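Local coordinates for protein DynF (Micromonospora chersina, PDB 6UBL) that is of unknown function but belongs to the dynemicin (enediyne) biosynthesis pathway and holds a palmitic acid inside its beta barrel, at residues A[35-40]-A[63-68]; A[67-72]-A[80-85]; A[74-79]-A[127-132]. All coordinates share one frame; numbering follows the deposited sequence.

Three contacts follow the chain as it builds one end of a beta barrel. Contact 1 comes first and closes a loop of 22 residues, almost all strand, by pairing the start of strand 37-50 with the end of strand 54-68: a beta hairpin zipped at its open end. Contact 2 begins on Val67 and Arg68, where contact 1 ends, and joins strand 54-68 to the start of strand 81-92 across a short connection. Residues 74-79 of contact 3 lie inside that connection, so contacts 2 and 3 cross; contact 3 carries the loop over to the start of strand 129-141. Contacts 1 and 2 both touch the palmitic acid.

Contact 1: residues A[35-40]-A[63-68]; sequences PGIDNL and WVRVVR. With PLM (palmitic acid), chain C.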
loop_
_atom_site.group_PDB
_atom_site.type_symbol
_atom_site.label_atom_id
_atom_site.label_comp_id
_atom_site.label_asym_id
_atom_site.label_seq_id
_atom_site.Cartn_x
_atom_site.Cartn_y
_atom_site.Cartn_z
ATOM N N PRO A 35 13.894 15.232 -18.650
ATOM C CA PRO A 35 13.670 15.288 -17.200
ATOM C C PRO A 35 13.340 16.699 -16.727
ATOM O O PRO A 35 13.890 17.691 -17.222
ATOM C CB PRO A 35 14.984 14.782 -16.591
ATOM C CG PRO A 35 15.962 14.692 -17.707
ATOM C CD PRO A 35 15.183 14.605 -18.994
ATOM N N GLY A 36 12.439 16.775 -15.752
ATOM C CA GLY A 36 12.045 18.048 -15.178
ATOM C C GLY A 36 11.258 17.811 -13.911
ATOM O O GLY A 36 10.875 16.680 -13.595
ATOM N N ILE A 37 11.039 18.897 -13.178
ATOM C CA ILE A 37 10.199 18.891 -11.990
ATOM C C ILE A 37 8.897 19.577 -12.373
ATOM O O ILE A 37 8.872 20.795 -12.597
ATOM C CB ILE A 37 10.876 19.608 -10.814
ATOM C CG1 ILE A 37 12.227 18.972 -10.485
ATOM C CG2 ILE A 37 9.950 19.559 -9.602
ATOM C CD1 ILE A 37 13.051 19.768 -9.502
ATOM N N ASP A 38 7.806 18.818 -12.414
ATOM C CA ASP A 38 6.521 19.375 -12.807
ATOM C C ASP A 38 5.891 20.081 -11.614
ATOM O O ASP A 38 5.748 19.492 -10.536
ATOM C CB ASP A 38 5.607 18.251 -13.299
ATOM C CG ASP A 38 6.119 17.600 -14.569
ATOM O OD1 ASP A 38 6.729 18.301 -15.393
ATOM O OD2 ASP A 38 5.920 16.379 -14.736
ATOM N N ASN A 39 5.492 21.337 -11.816
ATOM C CA ASN A 39 4.791 22.126 -10.806
ATOM C C ASN A 39 3.342 22.178 -11.262
ATOM O O ASN A 39 3.003 22.923 -12.179
ATOM C CB ASN A 39 5.403 23.512 -10.691
ATOM C CG ASN A 39 6.819 23.477 -10.136
ATOM O OD1 ASN A 39 7.026 23.645 -8.931
ATOM N ND2 ASN A 39 7.794 23.240 -11.003
ATOM N N LEU A 40 2.493 21.365 -10.639
ATOM C CA LEU A 40 1.163 21.087 -11.160
ATOM C C LEU A 40 0.064 21.366 -10.147
ATOM O O LEU A 40 0.212 21.085 -8.957
ATOM C CB LEU A 40 1.063 19.608 -11.561
ATOM C CG LEU A 40 1.969 19.141 -12.691
ATOM C CD1 LEU A 40 2.076 17.617 -12.666
ATOM C CD2 LEU A 40 1.440 19.629 -14.022
ATOM N N TRP A 63 -1.416 21.934 -4.876
ATOM C CA TRP A 63 -0.396 21.704 -5.882
ATOM C C TRP A 63 0.539 20.591 -5.435
ATOM O O TRP A 63 0.617 20.244 -4.251
ATOM C CB TRP A 63 0.383 22.986 -6.179
ATOM C CG TRP A 63 0.893 23.702 -4.964
ATOM C CD1 TRP A 63 0.306 24.762 -4.332
ATOM C CD2 TRP A 63 2.102 23.427 -4.240
ATOM N NE1 TRP A 63 1.071 25.162 -3.267
ATOM C CE2 TRP A 63 2.175 24.359 -3.180
ATOM C CE3 TRP A 63 3.121 22.484 -4.380
ATOM C CZ2 TRP A 63 3.231 24.378 -2.271
ATOM C CZ3 TRP A 63 4.169 22.501 -3.474
ATOM C CH2 TRP A 63 4.219 23.435 -2.435
ATOM N N VAL A 64 1.231 20.026 -6.419
ATOM C CA VAL A 64 2.275 19.041 -6.199
ATOM C C VAL A 64 3.470 19.422 -7.061
ATOM O O VAL A 64 3.333 20.058 -8.111
ATOM C CB VAL A 64 1.830 17.605 -6.517
ATOM C CG1 VAL A 64 0.760 17.137 -5.543
ATOM C CG2 VAL A 64 1.324 17.513 -7.958
ATOM N N ARG A 65 4.651 19.021 -6.603
ATOM C CA ARG A 65 5.895 19.122 -7.361
ATOM C C ARG A 65 6.430 17.700 -7.497
ATOM O O ARG A 65 6.677 17.020 -6.487
ATOM C CB ARG A 65 6.869 20.058 -6.657
ATOM C CG ARG A 65 6.316 21.499 -6.561
ATOM C CD ARG A 65 7.296 22.481 -5.941
ATOM N NE ARG A 65 8.513 22.523 -6.736
ATOM C CZ ARG A 65 9.709 22.200 -6.269
ATOM N NH1 ARG A 65 9.868 21.867 -4.999
ATOM N NH2 ARG A 65 10.759 22.234 -7.073
ATOM N N VAL A 66 6.580 17.241 -8.743
ATOM C CA VAL A 66 6.921 15.854 -9.039
ATOM C C VAL A 66 8.140 15.858 -9.948
ATOM O O VAL A 66 8.087 16.397 -11.059
ATOM C CB VAL A 66 5.760 15.108 -9.715
ATOM C CG1 VAL A 66 6.172 13.694 -10.092
ATOM C CG2 VAL A 66 4.519 15.099 -8.809
ATOM N N VAL A 67 9.241 15.262 -9.485
ATOM C CA VAL A 67 10.426 15.114 -10.328
ATOM C C VAL A 67 10.302 13.835 -11.147
ATOM O O VAL A 67 9.850 12.787 -10.651
ATOM C CB VAL A 67 11.726 15.122 -9.502
ATOM C CG1 VAL A 67 11.775 13.965 -8.535
ATOM C CG2 VAL A 67 12.933 15.082 -10.446
ATOM N N ARG A 68 10.699 13.927 -12.412
ATOM C CA ARG A 68 10.729 12.804 -13.333
ATOM C C ARG A 68 12.172 12.433 -13.644
ATOM O O ARG A 68 13.022 13.309 -13.857
ATOM C CB ARG A 68 10.030 13.137 -14.648
ATOM C CG ARG A 68 8.517 13.208 -14.578
ATOM C CD ARG A 68 7.881 13.648 -15.911
ATOM N NE ARG A 68 7.951 15.083 -16.131
ATOM C CZ ARG A 68 8.903 15.708 -16.810
ATOM N NH1 ARG A 68 9.892 15.032 -17.383
ATOM N NH2 ARG A 68 8.861 17.033 -16.936
HETATM C C1 PLM C . 4.345 13.605 -13.764
HETATM O O1 PLM C . 4.671 14.713 -13.153
HETATM O O2 PLM C . 4.601 13.381 -14.919
HETATM C C2 PLM C . 3.596 12.640 -12.901
HETATM C C3 PLM C . 2.431 13.212 -12.138
HETATM C C4 PLM C . 1.778 12.104 -11.369
HETATM C C5 PLM C . 1.137 12.517 -10.097
HETATM C C6 PLM C . 0.585 11.336 -9.335
HETATM C C7 PLM C . -0.770 11.646 -8.759
HETATM C C8 PLM C . -0.793 12.962 -8.022
HETATM C C9 PLM C . 0.109 13.003 -6.820
HETATM C CA PLM C . -0.619 12.630 -5.557
HETATM C CB PLM C . -1.471 13.773 -5.043
HETATM C CC PLM C . -1.438 13.870 -3.547
HETATM C CD PLM C . -2.704 13.445 -2.853
HETATM C CE PLM C . -2.410 12.920 -1.472
HETATM C CF PLM C . -3.564 12.936 -0.518
HETATM C CG PLM C . -3.182 12.423 0.824
#
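Asp38 and Arg68 meet across an antiparallel strand pair, and their salt bridge is a worked example of an arginine gripping a carboxylate side-on. Arg68 NE donates to Asp38 OD2 (2.8 Å) and Arg68 NH2 to Asp38 OD1 (2.9 Å). Both nitrogens come in on the syn side but out of the carboxylate plane, whereas the two oxygens lie in the guanidinium plane; the planes are turned 34° apart. A bend at chi3 (-79°) turns the guanidinium toward Asp38, with Gly36 O over the centre of one face. Tyr205 OH also bonds OD1, and Glu34 O takes NH1.

A second polar pair occupies the opposite face of the sheet: Arg65 NE donates to Asn39 OD1 at 2.9 Å, the two side chains running alongside one another. Glu87 forms a salt bridge with Arg65 NH1.

Backbone bonds join Asp38 to Val66 and Leu40 to Val64 in both directions, as expected of hydrogen-bonded antiparallel pairs in the hairpin of strands 37-50 and 54-68. Apolar packing is lighter, with Ile37 CG1 resting 4.0 Å from Val67 CG2.

The palmitic acid head group lies on the Asp38 side, its O1 2.6 Å from Asp38 OD2. Two acid oxygens so close imply that one group probably holds a proton, and Arg68 would help the pair tolerate negative charge at this end of the barrel's lipid site.

Contact 2: residues A[67-72]-A[80-85]; sequences VRSPST and EVYTNL. With PLM (palmitic acid), chain C.
Val67 and Asn84 pair where strands 54-68 and 81-92 of the beta barrel run antiparallel, and the contact illustrates how a regular strand pair frays into its connecting loop. The ordered end is close-packed. Val67 and Asn84 exchange two backbone hydrogen bonds, and their side chains run alongside each other on one face of the sheet, with Val67 CG1 3.6 Å from Asn84 CB. The Asn84 amide is engaged beyond the pair, its OD1 by Val13 N and its ND2 by Arg11 O. On the other face, the aliphatic part of Arg68 slants across buried Val81, whose CG1 touches Arg68 CB at 3.7 Å and whose CG2 rests against Ser71; Arg68 CD then passes 3.4 Å from O2 of the palmitic acid, while its guanidinium goes on to Asp38. Thr83 adds CG2 against Arg68 CG.

Past Arg68 one bond of each pair passes to a side-chain hydroxyl. Ser69 N still donates to Tyr82 O, but Tyr82 N is met by Ser69 OG at 2.9 Å, nearly straight (165°). With chi1 at 70°, OG sits between the backbone N and carbonyl carbon of its own residue, turned toward Tyr82 and at the edge of its ring; the same hydroxyl donates to Pro70 O. Pro191 of the second subunit packs on Tyr82, and Tyr194 of that subunit on Glu80.

The solvent side is at exposed Thr72, which repeats the exchange made at Ser69: its N donates to Glu80 O, and Thr72 OG1 accepts from Glu80 N at 2.9 Å. A water molecule joins the two side chains there, 2.7 Å from Thr72 OG1 and donating to Glu80 OE2.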
loop_
_atom_site.group_PDB
_atom_site.type_symbol
_atom_site.label_atom_id
_atom_site.label_comp_id
_atom_site.label_asym_id
_atom_site.label_seq_id
_atom_site.Cartn_x
_atom_site.Cartn_y
_atom_site.Cartn_z
ATOM N N VAL A 67 9.241 15.262 -9.485
ATOM C CA VAL A 67 10.426 15.114 -10.328
ATOM C C VAL A 67 10.302 13.835 -11.147
ATOM O O VAL A 67 9.850 12.787 -10.651
ATOM C CB VAL A 67 11.726 15.122 -9.502
ATOM C CG1 VAL A 67 11.775 13.965 -8.535
ATOM C CG2 VAL A 67 12.933 15.082 -10.446
ATOM N N ARG A 68 10.699 13.927 -12.412
ATOM C CA ARG A 68 10.729 12.804 -13.333
ATOM C C ARG A 68 12.172 12.433 -13.644
ATOM O O ARG A 68 13.022 13.309 -13.857
ATOM C CB ARG A 68 10.030 13.137 -14.648
ATOM C CG ARG A 68 8.517 13.208 -14.578
ATOM C CD ARG A 68 7.881 13.648 -15.911
ATOM N NE ARG A 68 7.951 15.083 -16.131
ATOM C CZ ARG A 68 8.903 15.708 -16.810
ATOM N NH1 ARG A 68 9.892 15.032 -17.383
ATOM N NH2 ARG A 68 8.861 17.033 -16.936
ATOM N N SER A 69 12.441 11.132 -13.697
ATOM C CA SER A 69 13.713 10.647 -14.200
ATOM C C SER A 69 13.752 10.907 -15.698
ATOM O O SER A 69 12.718 11.175 -16.319
ATOM C CB SER A 69 13.814 9.139 -13.965
ATOM O OG SER A 69 12.908 8.418 -14.809
ATOM N N PRO A 70 14.919 10.791 -16.325
ATOM C CA PRO A 70 14.936 10.717 -17.787
ATOM C C PRO A 70 14.133 9.499 -18.218
ATOM O O PRO A 70 14.058 8.494 -17.506
ATOM C CB PRO A 70 16.426 10.561 -18.132
ATOM C CG PRO A 70 17.061 10.039 -16.875
ATOM C CD PRO A 70 16.264 10.630 -15.740
ATOM N N SER A 71 13.512 9.590 -19.388
ATOM C CA SER A 71 12.782 8.442 -19.902
ATOM C C SER A 71 13.759 7.349 -20.300
ATOM O O SER A 71 14.854 7.626 -20.792
ATOM C CB SER A 71 11.954 8.835 -21.132
ATOM O OG SER A 71 11.320 7.685 -21.661
ATOM N N THR A 72 13.366 6.099 -20.070
ATOM C CA THR A 72 14.220 4.988 -20.469
ATOM C C THR A 72 14.303 4.828 -21.980
ATOM O O THR A 72 15.141 4.057 -22.461
ATOM C CB THR A 72 13.726 3.672 -19.863
ATOM O OG1 THR A 72 12.405 3.381 -20.375
ATOM C CG2 THR A 72 13.682 3.773 -18.351
ATOM N N GLU A 80 9.657 4.332 -20.085
ATOM C CA GLU A 80 9.251 4.328 -18.696
ATOM C C GLU A 80 9.840 5.567 -18.040
ATOM O O GLU A 80 10.939 6.007 -18.395
ATOM C CB GLU A 80 9.811 3.123 -17.982
ATOM C CG GLU A 80 9.291 1.802 -18.472
ATOM C CD GLU A 80 9.827 0.675 -17.629
ATOM O OE1 GLU A 80 9.387 0.564 -16.473
ATOM O OE2 GLU A 80 10.734 -0.038 -18.100
ATOM N N VAL A 81 9.107 6.123 -17.079
ATOM C CA VAL A 81 9.547 7.279 -16.308
ATOM C C VAL A 81 9.312 6.976 -14.837
ATOM O O VAL A 81 8.218 6.538 -14.454
ATOM C CB VAL A 81 8.801 8.557 -16.736
ATOM C CG1 VAL A 81 9.125 9.711 -15.798
ATOM C CG2 VAL A 81 9.158 8.925 -18.176
ATOM N N TYR A 82 10.333 7.220 -14.017
ATOM C CA TYR A 82 10.253 7.086 -12.570
ATOM C C TYR A 82 10.061 8.467 -11.964
ATOM O O TYR A 82 10.617 9.452 -12.448
ATOM C CB TYR A 82 11.531 6.433 -12.051
ATOM C CG TYR A 82 11.581 4.995 -12.506
ATOM C CD1 TYR A 82 10.976 3.995 -11.766
ATOM C CD2 TYR A 82 12.164 4.656 -13.722
ATOM C CE1 TYR A 82 10.979 2.686 -12.191
ATOM C CE2 TYR A 82 12.173 3.347 -14.165
ATOM C CZ TYR A 82 11.581 2.367 -13.385
ATOM O OH TYR A 82 11.582 1.056 -13.812
ATOM N N THR A 83 9.249 8.546 -10.923
ATOM C CA THR A 83 8.845 9.825 -10.360
ATOM C C THR A 83 9.068 9.818 -8.856
ATOM O O THR A 83 9.043 8.770 -8.216
ATOM C CB THR A 83 7.360 10.096 -10.636
ATOM O OG1 THR A 83 6.576 9.066 -10.027
ATOM C CG2 THR A 83 7.070 10.126 -12.133
ATOM N N ASN A 84 9.315 10.999 -8.300
ATOM C CA ASN A 84 9.219 11.206 -6.864
ATOM C C ASN A 84 8.321 12.418 -6.642
ATOM O O ASN A 84 8.469 13.434 -7.324
ATOM C CB ASN A 84 10.552 11.544 -6.177
ATOM C CG ASN A 84 11.540 10.380 -6.072
ATOM O OD1 ASN A 84 12.687 10.598 -5.669
ATOM N ND2 ASN A 84 11.115 9.160 -6.396
ATOM N N LEU A 85 7.433 12.336 -5.657
ATOM C CA LEU A 85 6.651 13.483 -5.210
ATOM C C LEU A 85 7.494 14.182 -4.148
ATOM O O LEU A 85 7.730 13.626 -3.075
ATOM C CB LEU A 85 5.314 13.007 -4.651
ATOM C CG LEU A 85 4.373 14.025 -4.030
ATOM C CD1 LEU A 85 4.050 15.129 -5.013
ATOM C CD2 LEU A 85 3.099 13.327 -3.557
HETATM C C1 PLM C . 4.345 13.605 -13.764
HETATM O O1 PLM C . 4.671 14.713 -13.153
HETATM O O2 PLM C . 4.601 13.381 -14.919
HETATM C C2 PLM C . 3.596 12.640 -12.901
HETATM C C3 PLM C . 2.431 13.212 -12.138
HETATM C C4 PLM C . 1.778 12.104 -11.369
HETATM C C5 PLM C . 1.137 12.517 -10.097
HETATM C C6 PLM C . 0.585 11.336 -9.335
HETATM C C7 PLM C . -0.770 11.646 -8.759
HETATM C C8 PLM C . -0.793 12.962 -8.022
HETATM C C9 PLM C . 0.109 13.003 -6.820
HETATM C CA PLM C . -0.619 12.630 -5.557
HETATM C CB PLM C . -1.471 13.773 -5.043
HETATM C CC PLM C . -1.438 13.870 -3.547
HETATM C CD PLM C . -2.704 13.445 -2.853
HETATM C CE PLM C . -2.410 12.920 -1.472
HETATM C CF PLM C . -3.564 12.936 -0.518
HETATM C CG PLM C . -3.182 12.423 0.824
HETATM O O HOH W 1 12.274 0.710 -20.214
#

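Contact 3: residues A[74-79]-A[127-132]; sequences GEWADA and SAKACR
Lys129 lays the end of its side chain over one face of the Trp76 indole. Lys129 CE stands 3.8 Å from the centroid of the Trp76 five-membered ring, 14° off the normal, a CH-pi contact, while CG and CD pass above CZ2 at the six-membered side. The chain is extended as far as CE and then bends at chi4 (-68°), which carries NZ toward the backbone of residues 76-79. Lys129 NZ remains over the ring, 4.6 Å from the centroid of the Trp76 five-membered ring, in a cation-pi arrangement.

Three carbonyls of the loop gather round this ammonium group: Lys129 NZ lies 2.8 Å from Trp76 O, with Ala79 O and Ala77 O farther away, each making a weak bond. A water accepts from NZ and donates to Ala79 O, and Thr116 OG1 supplies a further partner. Residues 76-78 have helical backbone angles, and Ala79 N bonds to Trp76 O in the turn. This turn belongs to the connection between strands 54-68 and 81-92 and packs against the start of strand 129-141 at one end of the beta barrel.

The indole is fixed from its edge as well. Trp76 NE1 donates to Ser127 O at 2.9 Å, approaching from above the carbonyl plane. Trp30 meets the Trp76 ring edge-to-face, and Ile164 packs against the same side chain.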
loop_
_atom_site.group_PDB
_atom_site.type_symbol
_atom_site.label_atom_id
_atom_site.label_comp_id
_atom_site.label_asym_id
_atom_site.label_seq_id
_atom_site.Cartn_x
_atom_site.Cartn_y
_atom_site.Cartn_z
ATOM N N GLY A 74 13.439 7.171 -25.891
ATOM C CA GLY A 74 12.841 8.266 -26.625
ATOM C C GLY A 74 11.618 7.883 -27.419
ATOM O O GLY A 74 10.941 8.765 -27.954
ATOM N N GLU A 75 11.331 6.588 -27.525
ATOM C CA GLU A 75 10.151 6.085 -28.213
ATOM C C GLU A 75 9.070 5.781 -27.186
ATOM O O GLU A 75 9.306 5.023 -26.239
ATOM C CB GLU A 75 10.491 4.812 -28.982
ATOM C CG GLU A 75 11.787 4.900 -29.764
ATOM C CD GLU A 75 11.656 5.679 -31.052
ATOM O OE1 GLU A 75 10.516 5.949 -31.482
ATOM O OE2 GLU A 75 12.704 6.051 -31.621
ATOM N N TRP A 76 7.877 6.340 -27.397
ATOM C CA TRP A 76 6.802 6.227 -26.411
ATOM C C TRP A 76 6.536 4.780 -26.005
ATOM O O TRP A 76 6.429 4.474 -24.814
ATOM C CB TRP A 76 5.525 6.887 -26.949
ATOM C CG TRP A 76 4.326 6.756 -26.052
ATOM C CD1 TRP A 76 3.351 5.800 -26.123
ATOM C CD2 TRP A 76 3.968 7.606 -24.948
ATOM N NE1 TRP A 76 2.409 6.006 -25.139
ATOM C CE2 TRP A 76 2.763 7.107 -24.407
ATOM C CE3 TRP A 76 4.545 8.738 -24.375
ATOM C CZ2 TRP A 76 2.134 7.694 -23.316
ATOM C CZ3 TRP A 76 3.917 9.325 -23.283
ATOM C CH2 TRP A 76 2.724 8.805 -22.769
ATOM N N ALA A 77 6.412 3.873 -26.978
ATOM C CA ALA A 77 5.933 2.528 -26.662
ATOM C C ALA A 77 6.808 1.862 -25.603
ATOM O O ALA A 77 6.307 1.122 -24.750
ATOM C CB ALA A 77 5.853 1.683 -27.935
ATOM N N ASP A 78 8.117 2.118 -25.640
ATOM C CA ASP A 78 9.084 1.512 -24.732
ATOM C C ASP A 78 9.379 2.356 -23.499
ATOM O O ASP A 78 10.063 1.882 -22.588
ATOM C CB ASP A 78 10.408 1.292 -25.469
ATOM C CG ASP A 78 10.288 0.281 -26.584
ATOM O OD1 ASP A 78 9.478 -0.655 -26.440
ATOM O OD2 ASP A 78 10.978 0.440 -27.613
ATOM N N ALA A 79 8.908 3.595 -23.460
ATOM C CA ALA A 79 9.372 4.551 -22.467
ATOM C C ALA A 79 8.786 4.272 -21.089
ATOM O O ALA A 79 7.578 4.028 -20.934
ATOM C CB ALA A 79 8.996 5.974 -22.886
ATOM N N SER A 127 -1.821 2.186 -26.553
ATOM C CA SER A 127 -0.491 2.636 -26.164
ATOM C C SER A 127 -0.489 3.419 -24.857
ATOM O O SER A 127 0.587 3.828 -24.409
ATOM C CB SER A 127 0.212 3.475 -27.246
ATOM O OG SER A 127 0.330 2.745 -28.453
ATOM N N ALA A 128 -1.644 3.739 -24.283
ATOM C CA ALA A 128 -1.650 4.556 -23.076
ATOM C C ALA A 128 -0.920 3.833 -21.948
ATOM O O ALA A 128 -0.856 2.606 -21.890
ATOM C CB ALA A 128 -3.085 4.852 -22.634
ATOM N N LYS A 129 -0.402 4.613 -21.020
ATOM C CA LYS A 129 0.366 4.071 -19.916
ATOM C C LYS A 129 -0.404 4.180 -18.611
ATOM O O LYS A 129 -1.516 4.724 -18.547
ATOM C CB LYS A 129 1.741 4.742 -19.852
ATOM C CG LYS A 129 2.550 4.410 -21.099
ATOM C CD LYS A 129 3.985 4.893 -21.013
ATOM C CE LYS A 129 4.736 4.700 -22.334
ATOM N NZ LYS A 129 4.985 3.271 -22.696
ATOM N N ALA A 130 0.181 3.582 -17.575
ATOM C CA ALA A 130 -0.390 3.587 -16.239
ATOM C C ALA A 130 0.596 4.274 -15.314
ATOM O O ALA A 130 1.793 3.983 -15.339
ATOM C CB ALA A 130 -0.641 2.162 -15.766
ATOM N N CYS A 131 0.080 5.168 -14.491
ATOM C CA CYS A 131 0.845 5.978 -13.561
ATOM C C CYS A 131 0.416 5.642 -12.144
ATOM O O CYS A 131 -0.777 5.518 -11.859
ATOM C CB CYS A 131 0.575 7.456 -13.863
ATOM S SG CYS A 131 1.294 8.652 -12.741
ATOM N N ARG A 132 1.397 5.503 -11.260
ATOM C CA ARG A 132 1.150 5.217 -9.856
ATOM C C ARG A 132 2.123 6.032 -9.012
ATOM O O ARG A 132 3.230 6.370 -9.453
ATOM C CB ARG A 132 1.271 3.742 -9.499
ATOM C CG ARG A 132 2.656 3.163 -9.672
ATOM C CD ARG A 132 2.641 1.644 -9.602
ATOM N NE ARG A 132 2.182 1.088 -8.315
ATOM C CZ ARG A 132 1.001 0.526 -8.083
ATOM N NH1 ARG A 132 0.068 0.469 -9.021
ATOM N NH2 ARG A 132 0.726 0.033 -6.883
HETATM O O HOH W 2 6.315 1.579 -20.669
#